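Local coordinates for putative 2OG-Fe(II) oxygenase family protein (Caulobacter crescentus CB15, PDB 3OOX), which probably acts as an iron(II)- and 2-oxoglutarate-dependent oxygenase, perhaps one that forms ethene from 2-oxoglutarate or oxidises L-arginine, at residues 11-14 against 15-19; 42-45 against 46-49; 139-142 against 143-147. One frame throughout, in Å; residues are numbered along the deposited sequence. Where two conformers were deposited one is given.

All three interactions are local, yet they show how short-range contacts differ with their place in a fold. Interactions 1 and 2 lie at the surface, the first in the short helix 13-17, the second where a loop enters helix 45-59; both combine capping bonds and water with side-chain packing, aromatic in the first and aliphatic in the second. Interaction 3, partly buried, belongs to helix 127-152, which packs on the main sheet, and is mostly backbone bonding with apolar side chains turned to strands. The three meet through that helix: Phe12 and Leu43 both touch Met141, Tyr15 OH bonds Glu147, and one ethanediol lies between Asp42 and Lys144.

Interaction 1: residues 11-14 against 15-19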
# COMPACT_ATOMS: atom_id res chain seq x y z
N SER A 11 -10.31 8.37 14.29
CA SER A 11 -10.12 9.69 13.74
C SER A 11 -8.67 10.18 13.88
O SER A 11 -8.13 10.19 14.98
CB SER A 11 -11.05 10.72 14.41
OG SER A 11 -10.79 12.00 13.87
N PHE A 12 -8.12 10.63 12.77
CA PHE A 12 -6.83 11.29 12.75
C PHE A 12 -6.83 12.55 13.64
O PHE A 12 -5.77 13.00 14.04
CB PHE A 12 -6.38 11.59 11.32
CG PHE A 12 -5.01 12.19 11.24
CD1 PHE A 12 -3.89 11.43 11.58
CD2 PHE A 12 -4.83 13.50 10.89
CE1 PHE A 12 -2.61 11.99 11.53
CE2 PHE A 12 -3.56 14.06 10.86
CZ PHE A 12 -2.46 13.31 11.17
N SER A 13 -7.99 13.11 13.97
CA SER A 13 -8.02 14.28 14.86
C SER A 13 -7.37 13.95 16.22
O SER A 13 -6.85 14.84 16.91
CB SER A 13 -9.46 14.78 15.01
OG SER A 13 -10.23 13.86 15.74
N LEU A 14 -7.38 12.67 16.59
CA LEU A 14 -6.79 12.22 17.83
C LEU A 14 -5.27 12.26 17.83
O LEU A 14 -4.66 12.24 18.89
CB LEU A 14 -7.27 10.81 18.22
CG LEU A 14 -8.78 10.68 18.46
CD1 LEU A 14 -9.13 9.21 18.67
CD2 LEU A 14 -9.35 11.53 19.62
N TYR A 15 -4.64 12.27 16.65
CA TYR A 15 -3.18 12.32 16.57
C TYR A 15 -2.64 13.52 17.36
O TYR A 15 -1.71 13.35 18.14
CB TYR A 15 -2.74 12.34 15.10
CG TYR A 15 -1.25 12.54 14.89
CD1 TYR A 15 -0.39 11.46 14.82
CD2 TYR A 15 -0.72 13.81 14.72
CE1 TYR A 15 1.00 11.66 14.62
CE2 TYR A 15 0.62 14.02 14.49
CZ TYR A 15 1.48 12.95 14.45
OH TYR A 15 2.85 13.20 14.25
N ALA A 16 -3.25 14.69 17.18
CA ALA A 16 -2.91 15.90 17.95
C ALA A 16 -3.68 15.96 19.27
O ALA A 16 -3.11 16.34 20.30
CB ALA A 16 -3.18 17.16 17.12
N LYS A 17 -4.98 15.62 19.26
CA LYS A 17 -5.79 15.86 20.45
C LYS A 17 -5.53 14.90 21.60
O LYS A 17 -5.66 15.27 22.78
CB LYS A 17 -7.30 15.83 20.14
CG LYS A 17 -7.83 17.01 19.38
CD LYS A 17 -9.34 16.82 19.12
CE LYS A 17 -9.91 17.94 18.25
NZ LYS A 17 -11.28 17.62 17.71
N ASP A 18 -5.20 13.65 21.28
CA ASP A 18 -5.02 12.61 22.29
C ASP A 18 -4.22 11.47 21.68
O ASP A 18 -4.77 10.40 21.38
CB ASP A 18 -6.38 12.10 22.77
CG ASP A 18 -6.28 11.19 24.01
OD1 ASP A 18 -5.17 10.77 24.41
OD2 ASP A 18 -7.33 10.90 24.61
N PHE A 19 -2.92 11.70 21.51
CA PHE A 19 -2.09 10.78 20.78
C PHE A 19 -2.05 9.41 21.48
O PHE A 19 -2.04 8.37 20.82
CB PHE A 19 -0.68 11.34 20.61
CG PHE A 19 0.23 10.43 19.88
CD1 PHE A 19 0.21 10.36 18.50
CD2 PHE A 19 1.07 9.58 20.58
CE1 PHE A 19 1.07 9.49 17.82
CE2 PHE A 19 1.93 8.72 19.90
CZ PHE A 19 1.89 8.67 18.53
O HOH W 1 -4.55 15.53 14.47
O HOH W 2 -11.65 14.66 17.85
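Phe12 and Tyr15 set their rings side by side where strand 10-11 gives way to the short helix 13-17, close to the N-terminus of this 2OG-Fe(II) oxygenase. Both side chains point the same way, being about one turn apart and each with its CG trans to the backbone N, chi1 being -176° in Phe12 and 174° in Tyr15. The ring planes are nearly parallel, 18° apart, but slid so far that they barely overlap. The closer engagement is a CH-pi contact: Tyr15 CB lies over one face of the Phe12 ring, 4.0 Å from its centroid, and comes within 3.6 Å of Phe12 CE1. Both aromatic side chains pack on Lys144 of helix 127-152, and Tyr15 OH is hydrogen-bonded to Glu147 there. Tyr15 N also donates to Phe12 O, 2.9 Å away.

Before the turn that leads into the helix, Ser11 OG accepts from Ser13 N, a capping bond, while Asp40 holds the same hydroxyl from outside. Lys17 reaches back alongside this turn as an extended chain, its CB and CG passing Ser13 O, which already accepts from Lys17 N. Water 2 joins the two tips, 2.7 Å from Ser13 OG and 3.0 Å from Lys17 NZ. Water 1 accepts a hydrogen bond from Ala16 N and donates to Phe12 O at 2.8 Å.

Interaction 2: residues 42-45 against 46-49; sequences DLDQ and ARID. With EDO (1,2-ethanediol), chain E.
Leu43 meets Ile48 at the loop-to-helix junction that opens helix 45-59, an N-capped start that follows strand 35-39 in the N-terminal part of the oxygenase. The two side chains cross at about a right angle, with Leu43 CB 3.9 Å from Ile48 CD1; Leu43, modelled in two conformers of which one is described, also packs on Ser137 and Met141 of helix 127-152.

Asp44 is the N-cap. Its CG is trans to the backbone N (chi1 -176°), an arrangement that brings OD1 back over the first turn, where it accepts a weak bond from Ala46 N at 3.0 Å. The other carboxylate oxygen, OD2, lies beside the CG and CD methylenes of Arg47, and the guanidinium plane stands almost perpendicular to the carboxylate. No salt bridge joins these charges: water 3 donates to Asp44 OD2 and, more weakly, accepts from Arg47 NH1 at the guanidinium edge. Arg47 too was modelled in two conformers, and its weak link to the water holds for the one described. Asp44 O takes a straighter bond from Ile48 N, 3.0 Å long.

Gln45 bends at chi2 (65°), which lays its amide alongside Ile48 with NE2 toward Asp49. Its OE1 accepts from Tyr41 OH and approaches Ile48 CD1, while NE2 lies 3.6 Å from Ile48 CG2. Within the amide plane, Gln45 NE2 points at Asp49 OD1, 2.9 Å away with 167° at the hydrogen, and meets that oxygen from above the carboxylate plane. An alanine here would remove both hydrogen bonds of the side-chain amide and is likely to leave Tyr41 OH and Asp49 OD1 without these partners. The backbone ties the same two residues, Asp49 N donating to Gln45 O at 2.8 Å.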
# COMPACT_ATOMS: atom_id res chain seq x y z
N ASP A 42 -5.78 14.91 7.19
CA ASP A 42 -5.58 16.34 6.94
C ASP A 42 -4.99 16.63 5.58
O ASP A 42 -4.65 17.78 5.28
CB ASP A 42 -4.74 16.99 8.07
CG ASP A 42 -3.34 16.46 8.14
OD1 ASP A 42 -3.04 15.43 7.50
OD2 ASP A 42 -2.52 17.07 8.88
N LEU A 43 -4.88 15.58 4.74
CA LEU A 43 -4.38 15.72 3.38
C LEU A 43 -5.32 16.62 2.61
O LEU A 43 -6.52 16.49 2.72
CB LEU A 43 -4.30 14.38 2.66
CG LEU A 43 -3.18 13.40 3.00
CD1 LEU A 43 -3.31 12.82 4.41
CD2 LEU A 43 -3.25 12.28 1.95
N ASP A 44 -4.77 17.52 1.81
CA ASP A 44 -5.55 18.42 0.98
C ASP A 44 -6.31 17.62 -0.08
O ASP A 44 -5.69 17.08 -1.01
CB ASP A 44 -4.59 19.42 0.32
CG ASP A 44 -5.29 20.48 -0.50
OD1 ASP A 44 -6.46 20.31 -0.90
OD2 ASP A 44 -4.61 21.50 -0.75
N GLN A 45 -7.64 17.53 0.07
CA GLN A 45 -8.45 16.74 -0.87
C GLN A 45 -8.38 17.23 -2.31
O GLN A 45 -8.39 16.43 -3.25
CB GLN A 45 -9.89 16.65 -0.42
CG GLN A 45 -10.71 15.59 -1.15
CD GLN A 45 -10.18 14.20 -0.86
OE1 GLN A 45 -10.01 13.84 0.30
NE2 GLN A 45 -9.93 13.41 -1.91
N ALA A 46 -8.33 18.54 -2.52
CA ALA A 46 -8.17 19.03 -3.88
C ALA A 46 -6.88 18.54 -4.56
O ALA A 46 -6.87 18.26 -5.76
CB ALA A 46 -8.26 20.57 -3.89
N ARG A 47 -5.80 18.39 -3.80
CA ARG A 47 -4.56 17.91 -4.36
C ARG A 47 -4.57 16.38 -4.52
O ARG A 47 -4.00 15.86 -5.49
CB ARG A 47 -3.37 18.39 -3.55
CG ARG A 47 -3.25 19.91 -3.53
CD ARG A 47 -1.96 20.37 -2.87
NE ARG A 47 -0.83 20.26 -3.79
CZ ARG A 47 0.35 20.86 -3.63
NH1 ARG A 47 0.57 21.62 -2.57
NH2 ARG A 47 1.31 20.68 -4.52
N ILE A 48 -5.26 15.67 -3.62
CA ILE A 48 -5.51 14.22 -3.85
C ILE A 48 -6.26 14.09 -5.18
O ILE A 48 -5.84 13.35 -6.09
CB ILE A 48 -6.34 13.54 -2.73
CG1 ILE A 48 -5.57 13.44 -1.41
CG2 ILE A 48 -6.83 12.11 -3.16
CD1 ILE A 48 -6.44 12.99 -0.25
N ASP A 49 -7.34 14.88 -5.31
CA ASP A 49 -8.20 14.78 -6.50
C ASP A 49 -7.46 15.14 -7.79
O ASP A 49 -7.70 14.53 -8.85
CB ASP A 49 -9.46 15.65 -6.35
CG ASP A 49 -10.43 15.12 -5.31
OD1 ASP A 49 -10.23 14.02 -4.75
OD2 ASP A 49 -11.43 15.83 -5.05
C1 EDO E . 0.73 16.74 12.14
O1 EDO E . 1.65 17.29 11.18
C2 EDO E . -0.70 16.99 11.67
O2 EDO E . -0.94 16.26 10.45
O HOH W 3 -1.91 22.14 -0.33

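Interaction 3: residues 139-142 against 143-147; sequences DGMG and GKVLE. With EDO (1,2-ethanediol), chain E.
Helix 127-152 packs along the main sheet of the double-stranded beta-helix fold shared by 2OG-Fe(II) oxygenases, and residues 139-147 form a regular alpha-helical run in it. Successive i to i+4 backbone bonds link Asp139 to Gly143, Gly140 to Lys144, Met141 to Val145 and Gly142 to Leu146. The straightest is Val145 N to Met141 O, 2.9 Å long with 166° at the hydrogen.

Three glycines fall within this run, and the side chains around them lie against the backbone of the preceding turn. Leu146 CG comes within 3.3 Å of Gly142 O, and Val145 CG2, beside its own backbone N with CG1 trans to it (chi1 171°), lies 3.4 Å from Met141 O. These apolar groups pack against the sheet: Val145 touches Ile197 and Ile229, Leu146 touches Ile197 and Leu269, and Met141, a selenomethionine, touches Leu199 and Leu227. Within the helix, Met141 SE only loosely meets Val145 CG2, at 4.4 Å.

Asp139 forms a salt bridge with Arg103, and Glu147 with Arg157. Lys144 instead climbs back along the preceding turn, its CG 3.6 Å from Gly140 O. Extended beyond CG, the chain carries its ammonium to the ethanediol, probably from the crystallisation liquor, where Lys144 NZ donates to both hydroxyls, O1 and O2, each 3.0 Å away.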
# COMPACT_ATOMS: atom_id res chain seq x y z
N ASP A 139 3.38 9.20 1.98
CA ASP A 139 4.60 8.80 2.70
C ASP A 139 4.62 9.52 4.06
O ASP A 139 4.96 8.91 5.09
CB ASP A 139 5.88 9.14 1.91
CG ASP A 139 7.09 8.40 2.41
OD1 ASP A 139 6.97 7.20 2.75
OD2 ASP A 139 8.18 9.01 2.46
N GLY A 140 4.25 10.79 4.05
CA GLY A 140 4.17 11.55 5.33
C GLY A 140 3.14 11.05 6.32
O GLY A 140 3.40 10.93 7.52
N MSE A 141 1.95 10.75 5.81
CA MSE A 141 0.90 10.21 6.65
C MSE A 141 1.31 8.84 7.19
O MSE A 141 1.08 8.50 8.35
CB MSE A 141 -0.45 10.17 5.93
CG MSE A 141 -1.50 9.53 6.76
SE MSE A 141 -1.80 10.43 8.46
CE MSE A 141 -2.99 11.80 7.76
N GLY A 142 1.97 8.04 6.34
CA GLY A 142 2.51 6.76 6.78
C GLY A 142 3.47 6.89 7.96
O GLY A 142 3.43 6.10 8.89
N GLY A 143 4.29 7.93 7.91
CA GLY A 143 5.18 8.24 9.04
C GLY A 143 4.41 8.49 10.33
O GLY A 143 4.83 8.05 11.39
N LYS A 144 3.31 9.24 10.25
CA LYS A 144 2.49 9.55 11.42
C LYS A 144 1.80 8.30 11.97
O LYS A 144 1.72 8.09 13.17
CB LYS A 144 1.51 10.68 11.08
CG LYS A 144 2.22 12.00 10.74
CD LYS A 144 1.35 13.14 10.23
CE LYS A 144 2.23 14.18 9.50
NZ LYS A 144 1.40 15.26 8.93
N VAL A 145 1.32 7.44 11.08
CA VAL A 145 0.76 6.15 11.46
C VAL A 145 1.82 5.28 12.14
O VAL A 145 1.56 4.60 13.14
CB VAL A 145 0.15 5.45 10.21
CG1 VAL A 145 -0.23 4.02 10.53
CG2 VAL A 145 -1.06 6.27 9.70
N LEU A 146 3.04 5.32 11.63
CA LEU A 146 4.12 4.55 12.22
C LEU A 146 4.48 5.07 13.61
O LEU A 146 4.88 4.30 14.48
CB LEU A 146 5.35 4.50 11.30
CG LEU A 146 5.16 3.52 10.14
CD1 LEU A 146 6.20 3.85 9.05
CD2 LEU A 146 5.26 2.06 10.59
N GLU A 147 4.35 6.38 13.81
CA GLU A 147 4.51 6.90 15.20
C GLU A 147 3.54 6.24 16.18
O GLU A 147 3.91 5.91 17.30
CB GLU A 147 4.32 8.40 15.24
CG GLU A 147 5.38 9.24 14.57
CD GLU A 147 5.00 10.72 14.61
OE1 GLU A 147 5.15 11.35 15.69
OE2 GLU A 147 4.53 11.25 13.59
C1 EDO E . 0.73 16.74 12.14
O1 EDO E . 1.65 17.29 11.18
C2 EDO E . -0.70 16.99 11.67
O2 EDO E . -0.94 16.26 10.45